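Local coordinates for protein carbohydrate deacetylase (Enterococcus faecalis, PDB 2I5I) that probably removes acetyl groups from acetylated carbohydrates during oligosaccharide breakdown, probably with magnesium, as a member of the YdjC deacetylase family, at residues D12-T17 against G23-H28; T36-T41 against I115-S120; E47-A52 against L59-H64; D125-H130 against A146-Y151. All coordinates share one frame; numbering follows the deposited sequence. Where two conformers were deposited one is given.

The chain passes first through D12-T17 and turns straight into helix 18-29, so contact 1 closes the shortest loop. Strand 35-38 follows and opens contact 2, which closes only at helix 103-117. Contact 3 is nested inside that long loop: it ties helix 45-55 to strand 60-65. Contact 4 comes afterwards and joins strand 127-129 to helix 138-151. Strands 35-38, 60-65 and 127-129 lie side by side in the parallel sheet, so contacts 2, 3 and 4 share it. Contact 1 joins them through backbone bonds of F14 to T37 and L39. D13, H64 and H130, from contacts 1, 3 and 4, converge at a probable metal site.

Contact 1 of 4, residues D12-T17 against G23-H28; sequences DDFGYT and GIIEAH
F14 and I24 mark the nearest approach of the two backbones, with their CA atoms 7.0 Å apart, where the short strand 13-14 passes helix 18-29. I24 points at the strand and touches it in two ways. Its CD1 methyl rests on the backbone, 3.7 Å from F14 N and 3.8 Å from D12 O. Its other branch, CG2, lies 3.8 Å from F14 CD1 and meets the ring obliquely, while I24 CB sits at the ring edge. The F14 ring is carried to the helix because CG is roughly anti to the backbone N (chi1 -157°). The neighbouring ring atom CE1 reaches I25, 4.0 Å from its CG1, which lies at the edge and near the ring plane. The contact is apolar and buried. It joins the short strand 13-14, which follows the first sheet strand 6-11, to helix 18-29 of the beta/alpha fold. F14 also touches A48 and A52 of helix 45-55, so the ring is wedged between two helices. Beyond F14 the chain makes a type II beta turn from D13 to Y16, closed by Y16 N to D13 O at 3.0 Å. The acidic side chains face elsewhere. D12 forms a salt bridge with R156. D13 forms one with R232 and, together with H64 and H130, lines what is probably the metal site.

Contact 2 of 4, residues T36-T41 against I115-S120; sequences TTALPT and ISFMKS
F117 turns its ring toward A38 with CG anti to the backbone N (chi1 -176°), while the CB of S116 points at P40 and chi1 (-63°) places S116 OG beside the backbone N. The F117 ring reaches back to the strand, and F117 CE2 comes 4.0 Å from A38 CB. The methyl approaches obliquely. P40, two residues on, packs on S116 and the start of F117. Its CB lies 3.9 Å from S116 CB and equally near the backbone atom F117 N. Its CG lies more loosely over F117 CB, at 4.4 Å. A38 and P40 both point at the helix, and L39 between them points away, so alternate residues, the last of the strand and one in the loop after it, make the contact. All four touching residues are buried. The polar end of S116 takes no part, since its torsion turns OG back to A112 O, one turn earlier in the same helix. F117 O accepts two bonds from S120, one from OG at 2.8 Å and one from N at 2.9 Å. The C=O...OG angle at F117 O is 158°, with the hydroxyl oxygen tilted from the carbonyl plane. F117 also meets the ring of F45 and touches I61 and M49, which extends the apolar layer over the neighbouring strand and helix. The contact sets helix 103-117 against strand 35-38 and the loop after it, the helix-on-sheet packing of a parallel beta/alpha fold.

Contact 3 of 4, residues E47-A52 against L59-H64; sequences EAMESA and LAIGVH
M49 and A52, one turn apart on helix 45-55, both touch I61, and the helix draws nearer the strand toward A52: the CA atoms of M49 and I61 are 8.9 Å apart, those of A52 and L59 7.1 Å. I61 is the strand residue that both helix residues meet. M49, a selenomethionine, points off to one side at its CB but bends at chi2 and chi3 (-67° and -59°), and this curls the selenium back to the strand. The two side chains meet tip to tip. M49 SE lies 3.9 Å from I61 CD1 and 4.0 Å from I61 CG2, so it touches both branches of the isoleucine. M49 CE also packs on I61 CD1, at 3.9 Å. Helix 45-55 is the crossover of a beta-alpha-beta unit that runs from strand 35-38 to strand 60-65, and these side chains seat it on the second strand. A52 adds its methyl, CB, 3.9 Å from I61 CD1. I61 CD1 thus touches both the selenomethionine and the alanine. I61 also touches T36 and A38 on the neighbouring strand. At the far end of the strand, H64 bonds through ND1 to D128.

Contact 4 of 4, residues D125-H130 against A146-Y151; sequences DHIDSH and ALARKY
H126 donates from ND1 to D125 OD1 at 2.7 Å, a nearly straight bond (167°) that precedes strand 127-129 of the parallel sheet, in a fold consistent with the irregular beta/alpha barrels of related deacetylases. The carboxylate oxygen lies close to the imidazole plane and is met on its syn side, although the ring nitrogen stands well out of the carboxylate plane. The bond should help fix the rotation of the ring, which also stacks on Y258. Across the contact itself, I127 does the work, pointing from the strand at helix 138-151. Its CG1 is anti to the carbonyl carbon (chi1 -62°) and the chain then runs extended, which sends CD1 out to the helix. There it settles against the backbone more than against side chains. L147 and A148 supply the surface, and I127 CD1 lies 4.4 Å from L147 C. On the side of the strand away from the helix, D128 bonds to T37. H130, at the end of the segment, is predicted to bind magnesium. The closest touch across the contact is I127 CD1 to A148 CA, 4.1 Å, with A148 CB farther off at 4.5 Å.

Contact 1 of 4, residues D12-T17 against G23-H28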
loop_
_atom_site.group_PDB
_atom_site.type_symbol
_atom_site.label_atom_id
_atom_site.label_comp_id
_atom_site.label_asym_id
_atom_site.label_seq_id
_atom_site.Cartn_x
_atom_site.Cartn_y
_atom_site.Cartn_z
ATOM N N ASP A 12 -22.854 13.869 0.318
ATOM C CA ASP A 12 -23.604 13.005 1.214
ATOM C C ASP A 12 -23.675 11.567 0.685
ATOM O O ASP A 12 -23.586 11.335 -0.529
ATOM C CB ASP A 12 -25.008 13.591 1.413
ATOM C CG ASP A 12 -24.995 14.941 2.105
ATOM O OD1 ASP A 12 -23.905 15.487 2.382
ATOM O OD2 ASP A 12 -26.099 15.468 2.378
ATOM N N ASP A 13 -23.796 10.611 1.587
ATOM C CA ASP A 13 -24.125 9.225 1.319
ATOM C C ASP A 13 -22.926 8.344 0.987
ATOM O O ASP A 13 -23.077 7.313 0.324
ATOM C CB ASP A 13 -25.146 9.120 0.172
ATOM C CG ASP A 13 -26.513 9.683 0.515
ATOM O OD1 ASP A 13 -26.779 9.814 1.726
ATOM O OD2 ASP A 13 -27.319 10.001 -0.396
ATOM N N PHE A 14 -21.744 8.686 1.468
ATOM C CA PHE A 14 -20.605 7.741 1.343
ATOM C C PHE A 14 -20.965 6.391 1.912
ATOM O O PHE A 14 -21.604 6.281 2.963
ATOM C CB PHE A 14 -19.367 8.321 2.021
ATOM C CG PHE A 14 -18.050 7.747 1.502
ATOM C CD1 PHE A 14 -17.678 7.991 0.183
ATOM C CD2 PHE A 14 -17.247 7.003 2.339
ATOM C CE1 PHE A 14 -16.482 7.464 -0.286
ATOM C CE2 PHE A 14 -16.043 6.478 1.877
ATOM C CZ PHE A 14 -15.677 6.733 0.571
ATOM N N GLY A 15 -20.591 5.286 1.256
ATOM C CA GLY A 15 -20.919 3.961 1.720
ATOM C C GLY A 15 -22.347 3.532 1.457
ATOM O O GLY A 15 -22.722 2.421 1.834
ATOM N N TYR A 16 -23.152 4.383 0.826
ATOM C CA TYR A 16 -24.538 4.055 0.537
ATOM C C TYR A 16 -24.594 2.790 -0.309
ATOM O O TYR A 16 -25.226 1.783 0.020
ATOM C CB TYR A 16 -25.201 5.243 -0.138
ATOM C CG TYR A 16 -26.706 5.248 -0.214
ATOM C CD1 TYR A 16 -27.496 4.402 0.556
ATOM C CD2 TYR A 16 -27.333 6.128 -1.083
ATOM C CE1 TYR A 16 -28.871 4.452 0.443
ATOM C CE2 TYR A 16 -28.714 6.181 -1.191
ATOM C CZ TYR A 16 -29.476 5.335 -0.423
ATOM O OH TYR A 16 -30.855 5.384 -0.529
ATOM N N THR A 17 -23.920 2.848 -1.458
ATOM C CA THR A 17 -23.744 1.673 -2.317
ATOM C C THR A 17 -22.350 1.721 -2.945
ATOM O O THR A 17 -21.729 2.788 -3.007
ATOM C CB THR A 17 -24.842 1.509 -3.370
ATOM O OG1 THR A 17 -24.397 1.959 -4.648
ATOM C CG2 THR A 17 -26.094 2.382 -3.196
ATOM N N GLY A 23 -18.325 7.012 -7.085
ATOM C CA GLY A 23 -18.651 8.301 -7.671
ATOM C C GLY A 23 -18.193 9.452 -6.791
ATOM O O GLY A 23 -17.678 10.443 -7.295
ATOM N N ILE A 24 -18.369 9.309 -5.474
ATOM C CA ILE A 24 -17.832 10.350 -4.589
ATOM C C ILE A 24 -16.325 10.445 -4.669
ATOM O O ILE A 24 -15.749 11.529 -4.767
ATOM C CB ILE A 24 -18.288 10.095 -3.141
ATOM C CG1 ILE A 24 -19.795 10.349 -2.984
ATOM C CG2 ILE A 24 -17.520 10.933 -2.147
ATOM C CD1 ILE A 24 -20.411 9.697 -1.778
ATOM N N ILE A 25 -15.628 9.296 -4.651
ATOM C CA ILE A 25 -14.168 9.343 -4.751
ATOM C C ILE A 25 -13.723 10.049 -6.016
ATOM O O ILE A 25 -12.763 10.825 -5.981
ATOM C CB ILE A 25 -13.595 7.914 -4.625
ATOM C CG1 ILE A 25 -13.714 7.367 -3.208
ATOM C CG2 ILE A 25 -12.150 7.848 -5.115
ATOM C CD1 ILE A 25 -13.344 5.916 -2.963
ATOM N N GLU A 26 -14.403 9.828 -7.138
ATOM C CA GLU A 26 -14.089 10.505 -8.396
ATOM C C GLU A 26 -14.201 12.027 -8.313
ATOM O O GLU A 26 -13.371 12.797 -8.768
ATOM C CB GLU A 26 -15.034 9.962 -9.471
ATOM C CG GLU A 26 -14.773 10.498 -10.861
ATOM C CD GLU A 26 -13.492 10.050 -11.532
ATOM O OE1 GLU A 26 -12.816 9.109 -11.061
ATOM O OE2 GLU A 26 -13.147 10.664 -12.576
ATOM N N ALA A 27 -15.325 12.435 -7.731
ATOM C CA ALA A 27 -15.656 13.841 -7.551
ATOM C C ALA A 27 -14.648 14.535 -6.650
ATOM O O ALA A 27 -14.407 15.730 -6.790
ATOM C CB ALA A 27 -17.076 13.910 -6.974
ATOM N N HIS A 28 -14.038 13.800 -5.725
ATOM C CA HIS A 28 -12.987 14.390 -4.900
ATOM C C HIS A 28 -11.658 14.443 -5.639
ATOM O O HIS A 28 -11.003 15.490 -5.722
ATOM C CB HIS A 28 -12.837 13.598 -3.605
ATOM C CG HIS A 28 -11.622 13.878 -2.796
ATOM N ND1 HIS A 28 -11.475 15.053 -2.088
ATOM C CD2 HIS A 28 -10.488 13.177 -2.569
ATOM C CE1 HIS A 28 -10.313 15.064 -1.467
ATOM N NE2 HIS A 28 -9.690 13.931 -1.732
#

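Contact 2 of 4, residues T36-T41 against I115-S120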
loop_
_atom_site.group_PDB
_atom_site.type_symbol
_atom_site.label_atom_id
_atom_site.label_comp_id
_atom_site.label_asym_id
_atom_site.label_seq_id
_atom_site.Cartn_x
_atom_site.Cartn_y
_atom_site.Cartn_z
ATOM N N THR A 36 -16.878 14.149 2.676
ATOM C CA THR A 36 -18.065 13.318 2.540
ATOM C C THR A 36 -18.554 12.906 3.917
ATOM O O THR A 36 -17.802 12.947 4.903
ATOM C CB THR A 36 -17.773 12.095 1.657
ATOM O OG1 THR A 36 -18.959 11.376 1.277
ATOM C CG2 THR A 36 -16.876 11.131 2.434
ATOM N N THR A 37 -19.809 12.480 3.965
ATOM C CA THR A 37 -20.333 11.899 5.212
ATOM C C THR A 37 -20.924 10.523 4.903
ATOM O O THR A 37 -21.640 10.443 3.897
ATOM C CB THR A 37 -21.374 12.787 5.895
ATOM O OG1 THR A 37 -22.346 13.253 4.962
ATOM C CG2 THR A 37 -20.643 13.991 6.491
ATOM N N ALA A 38 -20.565 9.570 5.735
ATOM C CA ALA A 38 -20.777 8.150 5.523
ATOM C C ALA A 38 -21.836 7.516 6.405
ATOM O O ALA A 38 -21.949 7.868 7.582
ATOM C CB ALA A 38 -19.434 7.449 5.780
ATOM N N LEU A 39 -22.575 6.561 5.837
ATOM C CA LEU A 39 -23.616 5.831 6.548
ATOM C C LEU A 39 -23.127 4.546 7.189
ATOM O O LEU A 39 -23.027 3.500 6.534
ATOM C CB LEU A 39 -24.752 5.522 5.582
ATOM C CG LEU A 39 -25.476 6.679 4.893
ATOM C CD1 LEU A 39 -25.993 6.242 3.532
ATOM C CD2 LEU A 39 -26.626 7.185 5.782
ATOM N N PRO A 40 -22.858 4.509 8.489
ATOM C CA PRO A 40 -22.561 3.247 9.153
ATOM C C PRO A 40 -23.693 2.222 9.145
ATOM O O PRO A 40 -23.490 1.024 9.380
ATOM C CB PRO A 40 -22.294 3.638 10.623
ATOM C CG PRO A 40 -22.669 5.065 10.738
ATOM C CD PRO A 40 -22.825 5.673 9.394
ATOM N N THR A 41 -24.917 2.666 8.885
ATOM C CA THR A 41 -26.090 1.816 8.842
ATOM C C THR A 41 -26.135 1.021 7.543
ATOM O O THR A 41 -26.934 0.103 7.372
ATOM C CB THR A 41 -27.392 2.640 8.971
ATOM O OG1 THR A 41 -27.266 3.873 8.261
ATOM C CG2 THR A 41 -27.605 2.955 10.447
ATOM N N ILE A 115 -20.574 5.179 17.266
ATOM C CA ILE A 115 -19.657 4.112 17.678
ATOM C C ILE A 115 -19.384 3.144 16.528
ATOM O O ILE A 115 -18.263 2.672 16.358
ATOM C CB ILE A 115 -20.222 3.361 18.883
ATOM C CG1 ILE A 115 -20.095 4.246 20.150
ATOM C CG2 ILE A 115 -19.609 2.012 19.105
ATOM C CD1 ILE A 115 -21.476 4.514 20.678
ATOM N N SER A 116 -20.413 2.887 15.737
ATOM C CA SER A 116 -20.317 2.007 14.586
ATOM C C SER A 116 -19.358 2.604 13.547
ATOM O O SER A 116 -18.548 1.847 13.029
ATOM C CB SER A 116 -21.674 1.731 13.966
ATOM O OG SER A 116 -22.499 1.044 14.890
ATOM N N PHE A 117 -19.457 3.895 13.272
ATOM C CA PHE A 117 -18.489 4.542 12.398
ATOM C C PHE A 117 -17.072 4.217 12.862
ATOM O O PHE A 117 -16.199 3.914 12.037
ATOM C CB PHE A 117 -18.681 6.056 12.380
ATOM C CG PHE A 117 -17.802 6.867 11.449
ATOM C CD1 PHE A 117 -16.494 7.211 11.679
ATOM C CD2 PHE A 117 -18.354 7.291 10.242
ATOM C CE1 PHE A 117 -15.700 7.907 10.786
ATOM C CE2 PHE A 117 -17.598 8.001 9.330
ATOM C CZ PHE A 117 -16.279 8.308 9.590
HETATM N N MSE A 118 -16.846 4.380 14.166
HETATM C CA MSE A 118 -15.461 4.300 14.649
HETATM C C MSE A 118 -14.925 2.872 14.606
HETATM O O MSE A 118 -13.734 2.658 14.831
HETATM C CB MSE A 118 -15.316 4.962 16.040
HETATM C CG MSE A 118 -15.407 6.480 15.881
HETATM SE SE MSE A 118 -15.240 7.509 17.372
HETATM C CE MSE A 118 -16.166 6.565 18.521
ATOM N N LYS A 119 -15.741 1.884 14.281
ATOM C CA LYS A 119 -15.260 0.525 14.001
ATOM C C LYS A 119 -14.384 0.515 12.744
ATOM O O LYS A 119 -13.615 -0.428 12.525
ATOM C CB LYS A 119 -16.433 -0.446 13.875
ATOM C CG LYS A 119 -17.124 -0.708 15.213
ATOM C CD LYS A 119 -18.216 -1.763 15.136
ATOM C CE LYS A 119 -19.247 -1.510 16.228
ATOM N NZ LYS A 119 -20.376 -2.478 16.166
ATOM N N SER A 120 -14.456 1.576 11.952
ATOM C CA SER A 120 -13.578 1.779 10.807
ATOM C C SER A 120 -12.142 2.090 11.208
ATOM O O SER A 120 -11.246 2.247 10.366
ATOM C CB SER A 120 -14.182 2.922 9.987
ATOM O OG SER A 120 -13.850 4.178 10.550
#

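Contact 3 of 4, residues E47-A52 against L59-H64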
loop_
_atom_site.group_PDB
_atom_site.type_symbol
_atom_site.label_atom_id
_atom_site.label_comp_id
_atom_site.label_asym_id
_atom_site.label_seq_id
_atom_site.Cartn_x
_atom_site.Cartn_y
_atom_site.Cartn_z
ATOM N N GLU A 47 -16.413 -1.379 3.775
ATOM C CA GLU A 47 -15.745 -1.442 2.460
ATOM C C GLU A 47 -15.445 -0.065 1.916
ATOM O O GLU A 47 -14.375 0.257 1.382
ATOM C CB GLU A 47 -16.628 -2.221 1.480
ATOM C CG GLU A 47 -16.762 -3.686 1.858
ATOM C CD GLU A 47 -17.868 -4.386 1.098
ATOM O OE1 GLU A 47 -18.554 -3.718 0.307
ATOM O OE2 GLU A 47 -18.032 -5.608 1.309
ATOM N N ALA A 48 -16.421 0.832 2.036
ATOM C CA ALA A 48 -16.233 2.205 1.595
ATOM C C ALA A 48 -15.072 2.862 2.315
ATOM O O ALA A 48 -14.224 3.576 1.763
ATOM C CB ALA A 48 -17.531 2.982 1.809
HETATM N N MSE A 49 -14.987 2.627 3.633
HETATM C CA MSE A 49 -13.935 3.281 4.394
HETATM C C MSE A 49 -12.573 2.718 4.010
HETATM O O MSE A 49 -11.577 3.434 3.939
HETATM C CB MSE A 49 -14.258 3.130 5.895
HETATM C CG MSE A 49 -15.541 3.865 6.270
HETATM SE SE MSE A 49 -15.453 5.664 6.149
HETATM C CE MSE A 49 -14.109 5.996 7.286
ATOM N N GLU A 50 -12.528 1.418 3.706
ATOM C CA GLU A 50 -11.289 0.822 3.191
ATOM C C GLU A 50 -10.908 1.423 1.841
ATOM O O GLU A 50 -9.741 1.780 1.600
ATOM C CB GLU A 50 -11.472 -0.694 3.059
ATOM C CG GLU A 50 -10.367 -1.470 2.377
ATOM C CD GLU A 50 -8.980 -1.263 2.930
ATOM O OE1 GLU A 50 -8.813 -0.818 4.085
ATOM O OE2 GLU A 50 -8.021 -1.559 2.183
ATOM N N SER A 51 -11.847 1.567 0.930
ATOM C CA SER A 51 -11.543 2.156 -0.382
ATOM C C SER A 51 -10.984 3.556 -0.247
ATOM O O SER A 51 -10.043 4.050 -0.875
ATOM C CB SER A 51 -12.808 2.156 -1.243
ATOM O OG SER A 51 -12.566 2.645 -2.542
ATOM N N ALA A 52 -11.606 4.302 0.697
ATOM C CA ALA A 52 -11.058 5.648 0.918
ATOM C C ALA A 52 -9.625 5.613 1.409
ATOM O O ALA A 52 -8.787 6.411 0.982
ATOM C CB ALA A 52 -11.981 6.389 1.895
ATOM N N LEU A 59 -9.289 12.335 1.459
ATOM C CA LEU A 59 -10.705 12.714 1.589
ATOM C C LEU A 59 -11.142 12.792 3.042
ATOM O O LEU A 59 -10.936 11.857 3.811
ATOM C CB LEU A 59 -11.570 11.737 0.802
ATOM C CG LEU A 59 -13.088 11.880 0.925
ATOM C CD1 LEU A 59 -13.532 13.257 0.463
ATOM C CD2 LEU A 59 -13.819 10.802 0.140
ATOM N N ALA A 60 -11.744 13.932 3.407
ATOM C CA ALA A 60 -12.224 14.062 4.787
ATOM C C ALA A 60 -13.589 13.404 4.919
ATOM O O ALA A 60 -14.447 13.472 4.038
ATOM C CB ALA A 60 -12.238 15.521 5.204
ATOM N N ILE A 61 -13.812 12.715 6.046
ATOM C CA ILE A 61 -15.021 11.932 6.206
ATOM C C ILE A 61 -15.691 12.110 7.579
ATOM O O ILE A 61 -15.033 11.911 8.595
ATOM C CB ILE A 61 -14.730 10.426 6.013
ATOM C CG1 ILE A 61 -14.032 10.147 4.677
ATOM C CG2 ILE A 61 -15.990 9.600 6.172
ATOM C CD1 ILE A 61 -13.689 8.677 4.505
ATOM N N GLY A 62 -16.965 12.464 7.554
ATOM C CA GLY A 62 -17.800 12.623 8.736
ATOM C C GLY A 62 -18.867 11.546 8.777
ATOM O O GLY A 62 -18.977 10.683 7.890
ATOM N N VAL A 63 -19.697 11.588 9.828
ATOM C CA VAL A 63 -20.707 10.545 10.016
ATOM C C VAL A 63 -22.092 11.069 9.632
ATOM O O VAL A 63 -22.541 12.122 10.100
ATOM C CB VAL A 63 -20.686 9.983 11.447
ATOM C CG1 VAL A 63 -20.867 11.079 12.501
ATOM C CG2 VAL A 63 -21.739 8.902 11.648
ATOM N N HIS A 64 -22.756 10.326 8.751
ATOM C CA HIS A 64 -24.076 10.579 8.227
ATOM C C HIS A 64 -25.126 9.847 9.064
ATOM O O HIS A 64 -25.456 8.683 8.838
ATOM C CB HIS A 64 -24.162 10.113 6.775
ATOM C CG HIS A 64 -25.064 10.911 5.889
ATOM N ND1 HIS A 64 -25.161 12.276 5.943
ATOM C CD2 HIS A 64 -25.909 10.541 4.903
ATOM C CE1 HIS A 64 -26.018 12.723 5.050
ATOM N NE2 HIS A 64 -26.496 11.678 4.396
#

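Contact 4 of 4, residues D125-H130 against A146-Y151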
loop_
_atom_site.group_PDB
_atom_site.type_symbol
_atom_site.label_atom_id
_atom_site.label_comp_id
_atom_site.label_asym_id
_atom_site.label_seq_id
_atom_site.Cartn_x
_atom_site.Cartn_y
_atom_site.Cartn_z
ATOM N N ASP A 125 -14.883 13.330 11.330
ATOM C CA ASP A 125 -14.428 14.693 11.628
ATOM C C ASP A 125 -15.620 15.616 11.876
ATOM O O ASP A 125 -15.467 16.795 12.249
ATOM C CB ASP A 125 -13.518 15.170 10.497
ATOM C CG ASP A 125 -14.198 15.533 9.201
ATOM O OD1 ASP A 125 -15.380 15.167 9.059
ATOM O OD2 ASP A 125 -13.551 16.183 8.338
ATOM N N HIS A 126 -16.836 15.118 11.651
ATOM C CA HIS A 126 -18.050 15.899 11.859
ATOM C C HIS A 126 -19.288 15.025 11.716
ATOM O O HIS A 126 -19.214 13.836 11.401
ATOM C CB HIS A 126 -18.106 17.084 10.907
ATOM C CG HIS A 126 -18.590 16.880 9.519
ATOM N ND1 HIS A 126 -17.791 16.339 8.535
ATOM C CD2 HIS A 126 -19.774 17.154 8.918
ATOM C CE1 HIS A 126 -18.476 16.302 7.400
ATOM N NE2 HIS A 126 -19.697 16.780 7.589
ATOM N N ILE A 127 -20.427 15.647 11.977
ATOM C CA ILE A 127 -21.724 15.008 11.981
ATOM C C ILE A 127 -22.702 15.761 11.098
ATOM O O ILE A 127 -22.761 16.990 11.074
ATOM C CB ILE A 127 -22.336 14.943 13.413
ATOM C CG1 ILE A 127 -21.507 14.138 14.401
ATOM C CG2 ILE A 127 -23.764 14.434 13.369
ATOM C CD1 ILE A 127 -21.950 14.281 15.839
ATOM N N ASP A 128 -23.515 15.020 10.363
ATOM C CA ASP A 128 -24.627 15.572 9.603
ATOM C C ASP A 128 -25.695 14.489 9.558
ATOM O O ASP A 128 -25.509 13.478 10.247
ATOM C CB ASP A 128 -24.189 16.064 8.244
ATOM C CG ASP A 128 -23.881 14.975 7.225
ATOM O OD1 ASP A 128 -23.887 13.783 7.572
ATOM O OD2 ASP A 128 -23.622 15.357 6.061
ATOM N N SER A 129 -26.754 14.641 8.761
ATOM C CA SER A 129 -27.760 13.594 8.747
ATOM C C SER A 129 -28.441 13.454 7.388
ATOM O O SER A 129 -28.672 14.446 6.671
ATOM C CB SER A 129 -28.889 13.907 9.768
ATOM O OG SER A 129 -29.542 14.966 9.065
ATOM N N HIS A 130 -28.761 12.198 7.115
ATOM C CA HIS A 130 -29.539 11.775 5.963
ATOM C C HIS A 130 -30.907 12.433 6.011
ATOM O O HIS A 130 -31.519 12.426 7.088
ATOM C CB HIS A 130 -29.691 10.262 5.985
ATOM C CG HIS A 130 -30.361 9.665 4.793
ATOM N ND1 HIS A 130 -29.835 9.744 3.523
ATOM C CD2 HIS A 130 -31.513 8.965 4.681
ATOM C CE1 HIS A 130 -30.639 9.123 2.671
ATOM N NE2 HIS A 130 -31.668 8.640 3.349
ATOM N N ALA A 146 -26.435 17.399 21.396
ATOM C CA ALA A 146 -25.986 16.681 22.580
ATOM C C ALA A 146 -24.894 15.672 22.210
ATOM O O ALA A 146 -23.911 15.544 22.938
ATOM C CB ALA A 146 -27.141 15.996 23.288
ATOM N N LEU A 147 -25.040 14.964 21.087
ATOM C CA LEU A 147 -23.984 13.998 20.707
ATOM C C LEU A 147 -22.747 14.706 20.167
ATOM O O LEU A 147 -21.601 14.243 20.302
ATOM C CB LEU A 147 -24.604 12.994 19.734
ATOM C CG LEU A 147 -25.583 11.992 20.376
ATOM C CD1 LEU A 147 -26.575 11.441 19.368
ATOM C CD2 LEU A 147 -24.794 10.902 21.062
ATOM N N ALA A 148 -22.912 15.867 19.563
ATOM C CA ALA A 148 -21.811 16.702 19.102
ATOM C C ALA A 148 -20.933 17.087 20.297
ATOM O O ALA A 148 -19.704 17.048 20.226
ATOM C CB ALA A 148 -22.277 17.951 18.383
ATOM N N ARG A 149 -21.624 17.454 21.396
ATOM C CA ARG A 149 -20.864 17.861 22.591
ATOM C C ARG A 149 -20.179 16.650 23.208
ATOM O O ARG A 149 -19.028 16.750 23.623
ATOM C CB ARG A 149 -21.758 18.597 23.600
ATOM C CG ARG A 149 -22.529 19.743 22.990
ATOM C CD ARG A 149 -23.535 20.411 23.916
ATOM N NE ARG A 149 -23.900 21.691 23.318
ATOM C CZ ARG A 149 -25.066 22.176 22.966
ATOM N NH1 ARG A 149 -26.193 21.495 23.136
ATOM N NH2 ARG A 149 -25.113 23.387 22.424
ATOM N N LYS A 150 -20.860 15.516 23.239
ATOM C CA LYS A 150 -20.396 14.280 23.845
ATOM C C LYS A 150 -19.158 13.756 23.114
ATOM O O LYS A 150 -18.237 13.269 23.776
ATOM C CB LYS A 150 -21.480 13.211 23.851
ATOM C CG LYS A 150 -21.014 11.866 24.373
ATOM C CD LYS A 150 -22.005 10.770 24.000
ATOM C CE LYS A 150 -21.675 9.458 24.685
ATOM N NZ LYS A 150 -22.894 8.628 24.918
ATOM N N TYR A 151 -19.187 13.885 21.785
ATOM C CA TYR A 151 -18.023 13.389 21.047
ATOM C C TYR A 151 -17.136 14.527 20.586
ATOM O O TYR A 151 -16.076 14.291 20.006
ATOM C CB TYR A 151 -18.475 12.511 19.862
ATOM C CG TYR A 151 -19.047 11.201 20.338
ATOM C CD1 TYR A 151 -18.203 10.127 20.610
ATOM C CD2 TYR A 151 -20.400 11.004 20.523
ATOM C CE1 TYR A 151 -18.708 8.917 21.049
ATOM C CE2 TYR A 151 -20.916 9.811 20.958
ATOM C CZ TYR A 151 -20.065 8.758 21.220
ATOM O OH TYR A 151 -20.603 7.569 21.655
#